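Long-range contacts in pseudoazurin (Methylobacterium extorquens, PDB 1PMY), which binds one copper ion per subunit and, like other small blue copper proteins, probably shuttles electrons in the periplasm: residues A[23-28]-A[88-93]; A[48-53]-A[72-77]; A[3-8]-A[31-36]; A[41-46]-A[55-60]. All coordinates share one frame; numbering follows the deposited sequence.

Interaction 1. Residues A[23-28]-A[88-93]; sequences VRLKPG and ALVVVG
Leu25 reaches back past Val92, the residue beside it in the parallel register, and sets its CD1 methyl against CG1 of Val90 at 3.9 Å, meeting that valine at a slant. Val23, Leu25, Val90 and Val92 point to one face of the strand pair, where Val23 and Leu25 continue onto Ile31 and Val90 packs on Tyr74 and Phe76. Branched hydrocarbons suit this interior, filling one another's hollows without polar ends. On the other face, Arg24 and Val91 lie side by side. Val91, with chi1 at -50°, wedges CG2 between its own N and carbonyl carbon, and the methyl nudges Arg24 CG at 3.6 Å. Beyond CG the arginine chain stays extended and carries its guanidinium away to the carbonyl of Gln121. At the strand ends, Val92 CG1 lies 3.9 Å from Pro27 N, while Gly93, at positive phi, slips beside Pro27 CD. Four backbone hydrogen bonds join the segments, from Val23 N–Leu89 O (3.0 Å) to Gly93 N–Leu25 O (2.8 Å). Leu25 O also accepts a hydrogen bond from water 1, which donates to Gly93 O as well; the chemistry thus changes from apolar and backbone-bonded along the strands to hydrated where they end.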
# COMPACT_ATOMS: atom_id res chain seq x y z
N VAL A 23 -5.23 -4.23 2.86
CA VAL A 23 -5.73 -5.24 1.96
C VAL A 23 -5.13 -6.62 2.24
O VAL A 23 -3.90 -6.78 2.16
CB VAL A 23 -5.42 -4.84 0.45
CG1 VAL A 23 -6.13 -5.86 -0.45
CG2 VAL A 23 -6.02 -3.45 0.14
N ARG A 24 -5.99 -7.61 2.39
CA ARG A 24 -5.57 -9.03 2.58
C ARG A 24 -5.79 -9.78 1.29
O ARG A 24 -6.95 -9.73 0.84
CB ARG A 24 -6.20 -9.64 3.80
CG ARG A 24 -5.94 -8.89 5.11
CD ARG A 24 -6.70 -9.50 6.27
NE ARG A 24 -7.03 -8.46 7.30
CZ ARG A 24 -6.35 -8.32 8.42
NH1 ARG A 24 -5.36 -9.16 8.75
NH2 ARG A 24 -6.61 -7.31 9.27
N LEU A 25 -4.83 -10.38 0.66
CA LEU A 25 -4.94 -11.06 -0.64
C LEU A 25 -4.31 -12.45 -0.52
O LEU A 25 -3.52 -12.71 0.36
CB LEU A 25 -4.00 -10.31 -1.65
CG LEU A 25 -4.39 -8.89 -2.04
CD1 LEU A 25 -3.49 -8.41 -3.18
CD2 LEU A 25 -5.82 -8.84 -2.53
N LYS A 26 -4.61 -13.22 -1.55
CA LYS A 26 -4.05 -14.55 -1.75
C LYS A 26 -3.10 -14.40 -2.93
O LYS A 26 -3.29 -13.45 -3.71
CB LYS A 26 -5.11 -15.58 -2.18
CG LYS A 26 -6.08 -15.84 -0.98
CD LYS A 26 -6.22 -17.35 -0.82
CE LYS A 26 -4.87 -18.04 -0.45
NZ LYS A 26 -5.03 -19.49 -0.88
N PRO A 27 -2.13 -15.29 -3.00
CA PRO A 27 -1.18 -15.25 -4.13
C PRO A 27 -2.02 -15.41 -5.41
O PRO A 27 -2.95 -16.25 -5.49
CB PRO A 27 -0.24 -16.42 -3.85
CG PRO A 27 -0.60 -17.00 -2.56
CD PRO A 27 -1.90 -16.43 -2.11
N GLY A 28 -1.69 -14.63 -6.43
CA GLY A 28 -2.43 -14.63 -7.72
C GLY A 28 -3.44 -13.47 -7.75
O GLY A 28 -3.79 -13.08 -8.86
N ALA A 88 -0.53 2.60 2.02
CA ALA A 88 -1.35 1.41 2.15
C ALA A 88 -0.39 0.21 2.45
O ALA A 88 0.78 0.19 2.02
CB ALA A 88 -2.05 1.12 0.82
N LEU A 89 -1.06 -0.77 3.03
CA LEU A 89 -0.34 -2.03 3.37
C LEU A 89 -1.10 -3.21 2.75
O LEU A 89 -2.36 -3.27 2.93
CB LEU A 89 -0.23 -2.02 4.89
CG LEU A 89 0.57 -3.11 5.53
CD1 LEU A 89 2.06 -2.82 5.26
CD2 LEU A 89 0.34 -2.97 7.07
N VAL A 90 -0.37 -4.03 2.07
CA VAL A 90 -0.84 -5.22 1.36
C VAL A 90 -0.24 -6.48 1.97
O VAL A 90 1.00 -6.57 2.00
CB VAL A 90 -0.63 -5.16 -0.18
CG1 VAL A 90 -1.14 -6.38 -0.89
CG2 VAL A 90 -1.25 -3.84 -0.68
N VAL A 91 -1.10 -7.41 2.37
CA VAL A 91 -0.61 -8.69 2.95
C VAL A 91 -1.09 -9.77 1.99
O VAL A 91 -2.23 -9.88 1.61
CB VAL A 91 -0.88 -8.93 4.40
CG1 VAL A 91 -0.38 -7.63 5.20
CG2 VAL A 91 -2.34 -8.92 4.82
N VAL A 92 -0.09 -10.55 1.54
CA VAL A 92 -0.33 -11.59 0.55
C VAL A 92 -0.07 -12.95 1.20
O VAL A 92 1.12 -13.19 1.53
CB VAL A 92 0.55 -11.38 -0.71
CG1 VAL A 92 0.29 -12.48 -1.78
CG2 VAL A 92 0.29 -10.02 -1.33
N GLY A 93 -1.03 -13.85 1.14
CA GLY A 93 -0.74 -15.23 1.67
C GLY A 93 -0.41 -15.15 3.15
O GLY A 93 -0.82 -14.24 3.83
O HOH W 1 -3.35 -12.84 3.42

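Interaction 2. Residues A[48-53]-A[72-77]; sequences MAPDGA and GVYGFK
Tyr74 lies under the loop 48-53, with its turn from Pro50 to Ala53, and its side chain meets that segment along nearly its whole length. CB starts 4.2 Å from Met48 O. Because CG stands anti to the carbonyl carbon (chi1 -71°), the ring swings back beneath Pro50, whose CD sits over the centre of one face, 3.5 Å from the ring centroid, in a CH-pi contact. Along one side of the ring, CD2 faces Ala49 CB obliquely, and CE2 comes 3.7 Å from Ala53 CB. At the tip, CZ and OH both touch Pro50 CG, the hydroxyl at 3.4 Å, while the hydroxyl's hydrogen bond goes to the carbonyl of Lys70. A phenylalanine here would probably keep the CH-pi contact but leave that carbonyl without its mate and the ring freer to shift. Small residues make room around this ring: a side chain on Gly75 would collide with Met48 SD, and one on Gly72 would crowd Pro50. Gly75 N bonds to Met48 O at 2.8 Å, and water 2 joins the same oxygen to Gly75 O. Gly52 has the backbone angles wanted at the third position of the type II turn. A tyrosine near the start of a strand, bonded to the backbone four residues earlier, is the tyrosine corner of Greek key beta proteins, here on the strand leading to the copper ligand Cys78.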
# COMPACT_ATOMS: atom_id res chain seq x y z
N MET A 48 9.99 -2.23 1.96
CA MET A 48 8.65 -2.73 2.41
C MET A 48 8.10 -3.67 1.30
O MET A 48 7.01 -3.42 0.76
CB MET A 48 7.61 -1.66 2.81
CG MET A 48 8.09 -0.79 3.91
SD MET A 48 6.87 0.47 4.35
CE MET A 48 5.80 -0.54 5.41
N ALA A 49 8.84 -4.75 1.03
CA ALA A 49 8.41 -5.73 0.01
C ALA A 49 9.19 -7.03 0.12
O ALA A 49 10.41 -6.94 0.39
CB ALA A 49 8.57 -5.17 -1.41
N PRO A 50 8.55 -8.14 -0.18
CA PRO A 50 9.31 -9.42 -0.13
C PRO A 50 10.32 -9.38 -1.25
O PRO A 50 10.24 -8.72 -2.28
CB PRO A 50 8.23 -10.47 -0.16
CG PRO A 50 7.12 -9.84 -0.96
CD PRO A 50 7.15 -8.33 -0.55
N ASP A 51 11.43 -10.11 -1.01
CA ASP A 51 12.54 -10.13 -1.98
C ASP A 51 12.04 -10.83 -3.22
O ASP A 51 11.24 -11.76 -3.05
CB ASP A 51 13.88 -10.52 -1.39
CG ASP A 51 13.84 -11.76 -0.57
OD1 ASP A 51 13.10 -12.69 -1.04
OD2 ASP A 51 14.49 -11.82 0.53
N GLY A 52 12.38 -10.27 -4.36
CA GLY A 52 11.84 -10.91 -5.61
C GLY A 52 10.64 -10.19 -6.18
O GLY A 52 10.38 -10.40 -7.39
N ALA A 53 9.92 -9.40 -5.39
CA ALA A 53 8.77 -8.64 -5.91
C ALA A 53 9.28 -7.52 -6.84
O ALA A 53 10.35 -6.88 -6.61
CB ALA A 53 7.93 -8.14 -4.78
N GLY A 72 3.82 -12.21 1.44
CA GLY A 72 4.54 -11.29 2.34
C GLY A 72 3.80 -9.95 2.45
O GLY A 72 2.64 -9.83 2.05
N VAL A 73 4.47 -9.01 3.07
CA VAL A 73 4.02 -7.70 3.44
C VAL A 73 4.60 -6.62 2.50
O VAL A 73 5.83 -6.64 2.22
CB VAL A 73 4.54 -7.40 4.91
CG1 VAL A 73 3.99 -6.08 5.43
CG2 VAL A 73 3.96 -8.54 5.82
N TYR A 74 3.70 -5.82 1.95
CA TYR A 74 4.09 -4.78 0.96
C TYR A 74 3.64 -3.40 1.50
O TYR A 74 2.47 -3.34 1.98
CB TYR A 74 3.28 -5.03 -0.30
CG TYR A 74 3.66 -6.26 -1.07
CD1 TYR A 74 3.24 -7.54 -0.63
CD2 TYR A 74 4.45 -6.15 -2.21
CE1 TYR A 74 3.60 -8.65 -1.45
CE2 TYR A 74 4.82 -7.27 -2.97
CZ TYR A 74 4.37 -8.54 -2.56
OH TYR A 74 4.66 -9.62 -3.35
N GLY A 75 4.47 -2.38 1.37
CA GLY A 75 3.98 -1.02 1.76
C GLY A 75 4.05 -0.20 0.42
O GLY A 75 5.03 -0.46 -0.33
N PHE A 76 2.97 0.55 0.27
CA PHE A 76 2.93 1.39 -0.95
C PHE A 76 2.62 2.83 -0.49
O PHE A 76 1.90 2.98 0.47
CB PHE A 76 1.78 0.94 -1.88
CG PHE A 76 1.97 -0.41 -2.53
CD1 PHE A 76 2.92 -0.49 -3.52
CD2 PHE A 76 1.32 -1.55 -2.02
CE1 PHE A 76 3.18 -1.74 -4.11
CE2 PHE A 76 1.52 -2.79 -2.65
CZ PHE A 76 2.46 -2.84 -3.66
N LYS A 77 3.15 3.74 -1.25
CA LYS A 77 2.90 5.17 -1.04
C LYS A 77 2.27 5.70 -2.35
O LYS A 77 2.32 5.15 -3.43
CB LYS A 77 4.28 5.89 -0.83
CG LYS A 77 5.26 5.95 -1.97
CD LYS A 77 6.48 6.83 -1.55
CE LYS A 77 7.52 6.73 -2.65
NZ LYS A 77 8.65 7.66 -2.21
O HOH W 2 5.83 -2.81 -1.82

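Interaction 3. Residues A[3-8]-A[31-36]; sequences VAVKML and IKFLPT
Val5 fits between Ile31 and Phe33 on the inward face of two parallel strands whose axes differ by 25°. Its CG2 crosses obliquely to Ile31 CG2 at 3.6 Å, and its CG1, anti to the backbone N (chi1 175°), runs alongside the aromatic ring, 3.8 Å from Phe33 CD1. Ile31 CG2 in turn lies over the centre of one face of that ring, so branched methyls and a flat group close the gaps between them. Met7 finishes this compact side: bent at its last torsion, it leaves SD beside CB of Phe33 and brings CE to 3.6 Å from Pro35 CA, at the centre of an inverse gamma turn. Unbranched and flexible, the methionine can follow that bend; it touches His40 and its side chain lies about 4 Å from that of Met86, both copper ligands. The other face is more open to solvent, though locally tight. Ala4 is small enough to let Leu34 CD1 rest on it at 3.8 Å, and Lys6 curls over the same methyl, its CE pressed to 3.5 Å, closer than usual for two carbons, before NZ returns to Ala4 O from above the carbonyl plane. Lys32 leads its amine outward to a salt bridge with Glu63. Leu8 CD2 meets Thr36 CG2 at 3.6 Å at the fringe, where Thr36 is exposed. Four backbone hydrogen bonds join the segments, the shortest from Leu34 N to Val5 O at 2.6 Å. The chemistry divides by side: hydrocarbon packing inward, with the methionine end reaching toward the metal site, and facing water one lysine folded over a leucine and another reaching out to a glutamate.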
# COMPACT_ATOMS: atom_id res chain seq x y z
N VAL A 3 -9.35 -6.94 -6.32
CA VAL A 3 -9.87 -6.04 -5.26
C VAL A 3 -9.61 -4.61 -5.75
O VAL A 3 -8.54 -4.37 -6.31
CB VAL A 3 -9.05 -6.36 -3.95
CG1 VAL A 3 -9.24 -5.40 -2.82
CG2 VAL A 3 -9.32 -7.82 -3.53
N ALA A 4 -10.58 -3.76 -5.50
CA ALA A 4 -10.44 -2.35 -5.88
C ALA A 4 -10.16 -1.54 -4.60
O ALA A 4 -10.88 -1.65 -3.61
CB ALA A 4 -11.86 -1.94 -6.45
N VAL A 5 -9.27 -0.61 -4.80
CA VAL A 5 -8.79 0.38 -3.89
C VAL A 5 -8.87 1.75 -4.62
O VAL A 5 -8.38 1.87 -5.75
CB VAL A 5 -7.29 0.09 -3.52
CG1 VAL A 5 -6.73 1.23 -2.64
CG2 VAL A 5 -7.28 -1.23 -2.75
N LYS A 6 -9.54 2.65 -3.93
CA LYS A 6 -9.75 4.01 -4.36
C LYS A 6 -8.61 4.96 -3.86
O LYS A 6 -8.22 4.86 -2.70
CB LYS A 6 -11.03 4.65 -3.85
CG LYS A 6 -12.31 3.93 -3.74
CD LYS A 6 -12.85 2.95 -4.70
CE LYS A 6 -12.20 1.58 -4.81
NZ LYS A 6 -12.40 0.82 -3.49
N MET A 7 -8.21 5.85 -4.73
CA MET A 7 -7.21 6.92 -4.41
C MET A 7 -8.01 8.21 -4.17
O MET A 7 -8.61 8.76 -5.13
CB MET A 7 -6.24 6.99 -5.60
CG MET A 7 -5.56 5.60 -5.64
SD MET A 7 -4.21 5.64 -6.89
CE MET A 7 -5.25 5.93 -8.32
N LEU A 8 -8.05 8.61 -2.93
CA LEU A 8 -8.90 9.75 -2.51
C LEU A 8 -8.18 10.93 -1.84
O LEU A 8 -7.25 10.80 -1.11
CB LEU A 8 -9.92 9.24 -1.46
CG LEU A 8 -10.87 8.13 -1.85
CD1 LEU A 8 -11.39 7.38 -0.64
CD2 LEU A 8 -11.93 8.57 -2.79
N ILE A 31 -4.80 -6.06 -7.36
CA ILE A 31 -5.56 -4.88 -6.87
C ILE A 31 -5.73 -3.98 -8.11
O ILE A 31 -4.76 -3.81 -8.82
CB ILE A 31 -4.81 -4.08 -5.73
CG1 ILE A 31 -4.75 -4.93 -4.44
CG2 ILE A 31 -5.43 -2.69 -5.46
CD1 ILE A 31 -3.75 -4.37 -3.33
N LYS A 32 -6.92 -3.43 -8.22
CA LYS A 32 -7.09 -2.34 -9.22
C LYS A 32 -7.21 -1.05 -8.37
O LYS A 32 -8.14 -0.84 -7.52
CB LYS A 32 -8.38 -2.57 -10.00
CG LYS A 32 -8.57 -1.56 -11.14
CD LYS A 32 -9.91 -1.90 -11.90
CE LYS A 32 -9.61 -2.73 -13.15
NZ LYS A 32 -9.10 -1.83 -14.27
N PHE A 33 -6.30 -0.13 -8.56
CA PHE A 33 -6.27 1.17 -7.84
C PHE A 33 -7.07 2.14 -8.77
O PHE A 33 -6.70 2.18 -9.92
CB PHE A 33 -4.81 1.70 -7.76
CG PHE A 33 -4.03 0.88 -6.73
CD1 PHE A 33 -4.08 1.20 -5.42
CD2 PHE A 33 -3.27 -0.23 -7.23
CE1 PHE A 33 -3.40 0.44 -4.48
CE2 PHE A 33 -2.48 -0.93 -6.32
CZ PHE A 33 -2.58 -0.63 -4.95
N LEU A 34 -8.10 2.73 -8.18
CA LEU A 34 -9.00 3.60 -8.96
C LEU A 34 -8.74 5.07 -8.71
O LEU A 34 -8.81 5.45 -7.55
CB LEU A 34 -10.44 3.19 -8.53
CG LEU A 34 -10.84 1.76 -8.98
CD1 LEU A 34 -12.15 1.41 -8.29
CD2 LEU A 34 -10.87 1.65 -10.47
N PRO A 35 -8.55 5.82 -9.80
CA PRO A 35 -8.32 7.25 -9.68
C PRO A 35 -9.62 7.99 -9.38
O PRO A 35 -9.99 8.89 -10.16
CB PRO A 35 -7.68 7.59 -11.05
CG PRO A 35 -8.43 6.67 -12.01
CD PRO A 35 -8.52 5.34 -11.21
N THR A 36 -10.27 7.74 -8.29
CA THR A 36 -11.49 8.37 -7.80
C THR A 36 -11.30 9.86 -7.89
O THR A 36 -12.12 10.68 -8.39
CB THR A 36 -12.02 7.91 -6.41
OG1 THR A 36 -11.96 6.46 -6.34
CG2 THR A 36 -13.47 8.40 -6.09

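Interaction 4. Residues A[41-46]-A[55-60]; sequences NVETIK and YVKTTV
Glu43 and Tyr55 both hold CG anti to the backbone N, at chi1 of 178° and -170°, and these extended settings bring carboxylate and phenol together from neighbouring antiparallel segments. OE2 of Glu43 accepts a hydrogen bond from Tyr55 OH, in plane at the ring's edge, with a separation of 2.5 Å that is short enough to be treated with caution; carboxylate and ring are turned 80° apart. Over one face of the ring lies Thr44 CB, 3.9 Å from the centroid. Replacing Glu43 by an alanine would probably leave the tyrosine hydroxyl without this acceptor and the ring steadied here mainly by the threonine. Lys57 runs its CG beside Glu43, but the opposite charges stay apart, Glu43 OE1 being 6.1 Å from Lys57 NZ.

Two threonines do the work of strand carbonyls. Thr44 OG1 takes the N-H of Val56 at 2.8 Å while Thr44 N donates to Val56 O; likewise Thr58 OG1 accepts from Val42 N at 3.0 Å and Thr58 N donates to Val42 O. Asn41 adds ND2 to Thr58 O at 2.9 Å, with the acceptor in its amide plane, while its OD1 accepts from Ala79 N, next to the copper ligand Cys78. Short side chains carrying donors and acceptors thus join an irregular segment to the short strand 43-44 and the residues before it, and the asparagine, gripped at both ends, is fixed in orientation beside the metal site.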
# COMPACT_ATOMS: atom_id res chain seq x y z
N ASN A 41 -0.95 8.36 -7.22
CA ASN A 41 -0.32 7.17 -7.89
C ASN A 41 -0.10 6.13 -6.75
O ASN A 41 -0.39 6.39 -5.58
CB ASN A 41 0.85 7.38 -8.76
CG ASN A 41 2.17 7.63 -8.01
OD1 ASN A 41 2.04 7.94 -6.79
ND2 ASN A 41 3.22 7.25 -8.72
N VAL A 42 0.62 5.10 -7.17
CA VAL A 42 1.04 4.02 -6.27
C VAL A 42 2.53 3.69 -6.59
O VAL A 42 2.96 3.56 -7.77
CB VAL A 42 0.16 2.74 -6.56
CG1 VAL A 42 0.52 1.72 -5.45
CG2 VAL A 42 -1.34 3.09 -6.29
N GLU A 43 3.27 3.62 -5.51
CA GLU A 43 4.73 3.30 -5.70
C GLU A 43 5.18 2.51 -4.51
O GLU A 43 4.79 2.77 -3.32
CB GLU A 43 5.59 4.56 -5.89
CG GLU A 43 7.09 4.31 -6.04
CD GLU A 43 7.95 5.49 -6.41
OE1 GLU A 43 7.35 6.54 -6.61
OE2 GLU A 43 9.17 5.37 -6.55
N THR A 44 6.03 1.55 -4.83
CA THR A 44 6.61 0.72 -3.72
C THR A 44 7.36 1.67 -2.72
O THR A 44 8.00 2.65 -3.19
CB THR A 44 7.74 -0.18 -4.40
OG1 THR A 44 7.04 -1.04 -5.35
CG2 THR A 44 8.63 -0.97 -3.42
N ILE A 45 7.29 1.33 -1.45
CA ILE A 45 8.18 2.02 -0.49
C ILE A 45 9.38 1.01 -0.30
O ILE A 45 9.20 -0.16 0.09
CB ILE A 45 7.50 2.20 0.88
CG1 ILE A 45 6.54 3.41 0.68
CG2 ILE A 45 8.64 2.70 1.94
CD1 ILE A 45 5.37 3.34 1.70
N LYS A 46 10.56 1.41 -0.77
CA LYS A 46 11.74 0.49 -0.67
C LYS A 46 11.92 0.01 0.75
O LYS A 46 11.80 0.77 1.74
CB LYS A 46 12.94 1.34 -1.15
CG LYS A 46 14.10 0.39 -1.27
CD LYS A 46 15.30 0.71 -2.09
CE LYS A 46 16.61 0.13 -1.58
NZ LYS A 46 16.98 0.80 -0.27
N TYR A 55 9.32 -3.83 -8.62
CA TYR A 55 9.10 -2.45 -8.07
C TYR A 55 7.92 -1.90 -8.90
O TYR A 55 7.89 -2.10 -10.12
CB TYR A 55 10.40 -1.64 -8.39
CG TYR A 55 10.41 -0.29 -7.67
CD1 TYR A 55 10.83 -0.20 -6.35
CD2 TYR A 55 9.89 0.84 -8.31
CE1 TYR A 55 10.83 1.05 -5.71
CE2 TYR A 55 9.88 2.09 -7.67
CZ TYR A 55 10.30 2.17 -6.35
OH TYR A 55 10.31 3.35 -5.64
N VAL A 56 7.01 -1.27 -8.17
CA VAL A 56 5.81 -0.68 -8.80
C VAL A 56 5.92 0.85 -8.74
O VAL A 56 6.31 1.38 -7.68
CB VAL A 56 4.56 -1.14 -7.97
CG1 VAL A 56 3.26 -0.47 -8.42
CG2 VAL A 56 4.48 -2.65 -7.93
N LYS A 57 5.61 1.46 -9.87
CA LYS A 57 5.60 2.91 -9.96
C LYS A 57 4.62 3.23 -11.13
O LYS A 57 4.95 3.18 -12.28
CB LYS A 57 6.92 3.60 -10.27
CG LYS A 57 6.71 5.07 -9.96
CD LYS A 57 7.30 6.14 -10.69
CE LYS A 57 8.69 6.25 -11.15
NZ LYS A 57 8.70 6.74 -12.60
N THR A 58 3.42 3.63 -10.71
CA THR A 58 2.34 3.92 -11.63
C THR A 58 2.32 5.39 -12.03
O THR A 58 2.94 6.20 -11.38
CB THR A 58 0.93 3.36 -11.13
OG1 THR A 58 0.47 4.10 -9.95
CG2 THR A 58 1.12 1.86 -10.75
N THR A 59 1.57 5.63 -13.09
CA THR A 59 1.37 7.00 -13.62
C THR A 59 0.20 7.65 -12.92
O THR A 59 -0.89 7.15 -12.56
CB THR A 59 1.04 6.91 -15.17
OG1 THR A 59 2.19 6.25 -15.75
CG2 THR A 59 0.79 8.33 -15.71
N VAL A 60 0.58 8.88 -12.49
CA VAL A 60 -0.35 9.72 -11.76
C VAL A 60 -1.70 9.93 -12.51
O VAL A 60 -1.69 10.20 -13.72
CB VAL A 60 0.34 10.97 -11.27
CG1 VAL A 60 -0.72 11.95 -10.70
CG2 VAL A 60 1.42 10.77 -10.25

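Overall arrangement
From the N terminus, the first loop to close is that of interaction 3, where 31-36 returns beside 3-8. Before it closes, the chain has already opened interaction 1 at 23-28, so the two cross; they meet directly as Leu25 and Val23 pack on Val3 and Val5. Interaction 1 closes last, at 88-93, and spans both remaining contacts. Within that span interaction 4 opens at 41-46, interaction 2 opens at 48-53, interaction 4 closes at 55-60 and interaction 2 closes at 72-77, again a crossing. Strand 72-77 links them, pairing with 87-92 on one side and 43-44 on the other. Interactions 3 and 4 touch near the copper, through Met7, Phe33 and Val42.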